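Local coordinates for protein putative antibiotic biosynthesis monooxygenase (Bordetella bronchiseptica, PDB 3GZ7) that is a putative antibiotic biosynthesis monooxygenase with a dimeric alpha-beta barrel fold, probably oxidising a small organic substrate, at residues A[55-60]-A[71-76]. Sequence-based numbering, arbitrary orientation.
Sequences HGVALH and LVVDWE
Ala-58 and Val-72 anchor this antiparallel beta hairpin, part of the four-stranded sheet of a dimeric alpha-beta barrel. They form a hydrogen-bonded pair, with Ala-58 N to Val-72 O at 2.9 Å and Val-72 N to Ala-58 O at 2.8 Å. Toward the open end of the hairpin, Gly-56 O accepts the N-H of Asp-74, and His-55 N donates to Asp-74 O at 3.0 Å.

Val-57, Leu-59, Leu-71 and Val-73 share the face packed under helix 34-49, from which Phe-48 packs on Val-57, Phe-37 and Val-41 on Leu-59, and Val-41 also on Leu-71. Leu-71 CD1 is the hub: it meets Val-57 CG1 at 3.9 Å and Leu-59 CD1 at 4.0 Å. With Val-57 CG1 anti to the backbone N (chi1 -175°), CG2 is left to lie alongside Val-73 CG1. A citrate, probably from the crystallisation liquor, rests against Leu-71.

On the opposite face, Val-72 CG2 approaches the His-60 ring obliquely at CD2. The Asp-74 carboxylate leans over Gly-56, OD2 lying 3.5 Å from Gly-56 CA; OD1 is held by Gln-22 of the adjoining strand 21-28. On the outer edge of strand 54-62, an outermost strand of the chain's own sheet, His-60 pairs with an antiparallel strand of the second subunit, which continues the sheet across the interface.

Where the hairpin opens, His-55 and Glu-76 form a His-carboxylate pair. OE2 is modelled 2.4 Å from His-55 NE2, a doubtfully short length, but the carboxylate clearly meets the imidazole at its NE2 edge, turned 24° from the ring plane.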
ATOM      1  N   HIS A  55      -0.100  -1.647  16.285  1.00 19.11           N
ATOM      2  CA  HIS A  55       1.049  -0.754  16.433  1.00 19.79           C
ATOM      3  C   HIS A  55       1.123   0.349  15.394  1.00 19.07           C
ATOM      4  O   HIS A  55       2.207   0.806  15.097  1.00 20.01           O
ATOM      5  CB  HIS A  55       2.337  -1.575  16.376  1.00 20.58           C
ATOM      6  CG  HIS A  55       2.373  -2.652  17.414  1.00 24.90           C
ATOM      7  ND1 HIS A  55       2.836  -2.433  18.692  1.00 23.42           N
ATOM      8  CD2 HIS A  55       1.923  -3.928  17.389  1.00 24.33           C
ATOM      9  CE1 HIS A  55       2.687  -3.534  19.405  1.00 25.67           C
ATOM     10  NE2 HIS A  55       2.125  -4.455  18.641  1.00 20.04           N
ATOM     11  N   GLY A  56      -0.010   0.804  14.851  1.00 18.02           N
ATOM     12  CA  GLY A  56      -0.003   1.968  13.955  1.00 18.17           C
ATOM     13  C   GLY A  56      -1.124   1.961  12.923  1.00 19.61           C
ATOM     14  O   GLY A  56      -1.544   0.877  12.499  1.00 19.10           O
ATOM     15  N   VAL A  57      -1.588   3.176  12.572  1.00 18.02           N
ATOM     16  CA  VAL A  57      -2.632   3.473  11.605  1.00 17.73           C
ATOM     17  C   VAL A  57      -2.259   4.712  10.752  1.00 18.82           C
ATOM     18  O   VAL A  57      -2.000   5.808  11.280  1.00 21.61           O
ATOM     19  CB  VAL A  57      -3.952   3.767  12.332  1.00 22.84           C
ATOM     20  CG1 VAL A  57      -5.112   3.975  11.330  1.00 17.68           C
ATOM     21  CG2 VAL A  57      -4.268   2.629  13.252  1.00 27.32           C
ATOM     22  N   ALA A  58      -2.223   4.537   9.435  1.00 15.46           N
ATOM     23  CA  ALA A  58      -1.908   5.604   8.472  1.00 12.43           C
ATOM     24  C   ALA A  58      -2.984   5.631   7.336  1.00 14.91           C
ATOM     25  O   ALA A  58      -3.569   4.585   6.955  1.00 15.31           O
ATOM     26  CB  ALA A  58      -0.513   5.364   7.900  1.00  9.91           C
ATOM     27  N   LEU A  59      -3.279   6.832   6.862  1.00 14.02           N
ATOM     28  CA  LEU A  59      -4.292   7.079   5.827  1.00 13.75           C
ATOM     29  C   LEU A  59      -3.569   7.713   4.649  1.00 13.08           C
ATOM     30  O   LEU A  59      -2.799   8.667   4.827  1.00 12.34           O
ATOM     31  CB  LEU A  59      -5.421   7.996   6.340  1.00 11.20           C
ATOM     32  CG  LEU A  59      -6.572   8.283   5.355  1.00 12.44           C
ATOM     33  CD1 LEU A  59      -7.278   6.990   4.938  1.00  3.55           C
ATOM     34  CD2 LEU A  59      -7.537   9.308   5.962  1.00 10.59           C
ATOM     35  N   HIS A  60      -3.720   7.119   3.478  1.00 12.12           N
ATOM     36  CA  HIS A  60      -3.104   7.631   2.267  1.00 12.06           C
ATOM     37  C   HIS A  60      -4.202   7.938   1.273  1.00 11.97           C
ATOM     38  O   HIS A  60      -5.234   7.297   1.286  1.00  9.79           O
ATOM     39  CB  HIS A  60      -2.108   6.625   1.648  1.00 11.29           C
ATOM     40  CG  HIS A  60      -0.953   6.280   2.519  1.00 14.34           C
ATOM     41  ND1 HIS A  60       0.236   6.969   2.481  1.00 23.52           N
ATOM     42  CD2 HIS A  60      -0.814   5.334   3.480  1.00 24.47           C
ATOM     43  CE1 HIS A  60       1.059   6.458   3.383  1.00 22.67           C
ATOM     44  NE2 HIS A  60       0.446   5.470   4.003  1.00 16.07           N
ATOM     45  N   LEU A  71      -6.119   2.806   3.804  1.00 12.76           N
ATOM     46  CA  LEU A  71      -5.768   2.708   5.231  1.00 13.79           C
ATOM     47  C   LEU A  71      -4.745   1.601   5.390  1.00 12.54           C
ATOM     48  O   LEU A  71      -5.003   0.494   4.932  1.00 10.00           O
ATOM     49  CB  LEU A  71      -6.985   2.431   6.097  1.00  9.00           C
ATOM     50  CG  LEU A  71      -6.913   2.712   7.604  1.00 15.58           C
ATOM     51  CD1 LEU A  71      -6.998   4.251   7.892  1.00  2.46           C
ATOM     52  CD2 LEU A  71      -8.032   1.954   8.335  1.00  9.81           C
ATOM     53  N   VAL A  72      -3.613   1.912   6.045  1.00 11.25           N
ATOM     54  CA  VAL A  72      -2.565   0.920   6.357  1.00 13.80           C
ATOM     55  C   VAL A  72      -2.476   0.806   7.868  1.00 14.77           C
ATOM     56  O   VAL A  72      -2.230   1.803   8.549  1.00 16.07           O
ATOM     57  CB  VAL A  72      -1.201   1.322   5.711  1.00 13.19           C
ATOM     58  CG1 VAL A  72      -0.087   0.287   6.003  1.00 17.27           C
ATOM     59  CG2 VAL A  72      -1.417   1.526   4.209  1.00  9.14           C
ATOM     60  N   VAL A  73      -2.777  -0.399   8.388  1.00 16.22           N
ATOM     61  CA  VAL A  73      -2.838  -0.667   9.826  1.00 14.65           C
ATOM     62  C   VAL A  73      -1.819  -1.732  10.163  1.00 14.39           C
ATOM     63  O   VAL A  73      -1.777  -2.763   9.510  1.00 15.79           O
ATOM     64  CB  VAL A  73      -4.246  -1.118  10.284  1.00 13.43           C
ATOM     65  CG1 VAL A  73      -4.298  -1.240  11.777  1.00 10.15           C
ATOM     66  CG2 VAL A  73      -5.303  -0.133   9.805  1.00 10.64           C
ATOM     67  N   ASP A  74      -0.984  -1.466  11.173  1.00 15.23           N
ATOM     68  CA  ASP A  74       0.037  -2.423  11.630  1.00 15.53           C
ATOM     69  C   ASP A  74      -0.541  -3.303  12.712  1.00 14.51           C
ATOM     70  O   ASP A  74      -1.009  -2.803  13.711  1.00 13.60           O
ATOM     71  CB  ASP A  74       1.288  -1.693  12.119  1.00 17.47           C
ATOM     72  CG  ASP A  74       1.837  -0.745  11.057  1.00 17.69           C
ATOM     73  OD1 ASP A  74       2.319  -1.186  10.006  1.00 25.68           O
ATOM     74  OD2 ASP A  74       1.698   0.467  11.241  1.00 36.39           O
ATOM     75  N   TRP A  75      -0.530  -4.617  12.442  1.00 15.61           N
ATOM     76  CA  TRP A  75      -0.978  -5.681  13.327  1.00  9.89           C
ATOM     77  C   TRP A  75       0.137  -6.675  13.597  1.00 11.35           C
ATOM     78  O   TRP A  75       0.948  -6.983  12.734  1.00 10.63           O
ATOM     79  CB  TRP A  75      -2.186  -6.415  12.708  1.00  8.74           C
ATOM     80  CG  TRP A  75      -3.417  -5.540  12.438  1.00 11.80           C
ATOM     81  CD1 TRP A  75      -3.848  -5.052  11.210  1.00  6.61           C
ATOM     82  CD2 TRP A  75      -4.366  -5.071  13.407  1.00  9.55           C
ATOM     83  NE1 TRP A  75      -5.009  -4.345  11.378  1.00 13.40           N
ATOM     84  CE2 TRP A  75      -5.329  -4.304  12.713  1.00 12.97           C
ATOM     85  CE3 TRP A  75      -4.479  -5.200  14.801  1.00 19.90           C
ATOM     86  CZ2 TRP A  75      -6.399  -3.694  13.361  1.00 12.07           C
ATOM     87  CZ3 TRP A  75      -5.524  -4.579  15.443  1.00 11.05           C
ATOM     88  CH2 TRP A  75      -6.473  -3.821  14.723  1.00 12.08           C
ATOM     89  N   GLU A  76       0.163  -7.211  14.808  1.00 15.95           N
ATOM     90  CA  GLU A  76       1.109  -8.288  15.135  1.00 16.27           C
ATOM     91  C   GLU A  76       0.810  -9.566  14.375  1.00 17.68           C
ATOM     92  O   GLU A  76       1.726 -10.228  13.900  1.00 18.52           O
ATOM     93  CB  GLU A  76       1.128  -8.569  16.646  1.00 15.85           C
ATOM     94  CG  GLU A  76       1.870  -7.502  17.464  1.00 17.69           C
ATOM     95  CD  GLU A  76       1.603  -7.619  19.002  1.00 17.67           C
ATOM     96  OE1 GLU A  76       1.212  -8.708  19.465  1.00 15.33           O
ATOM     97  OE2 GLU A  76       1.825  -6.615  19.733  1.00 21.07           O
TER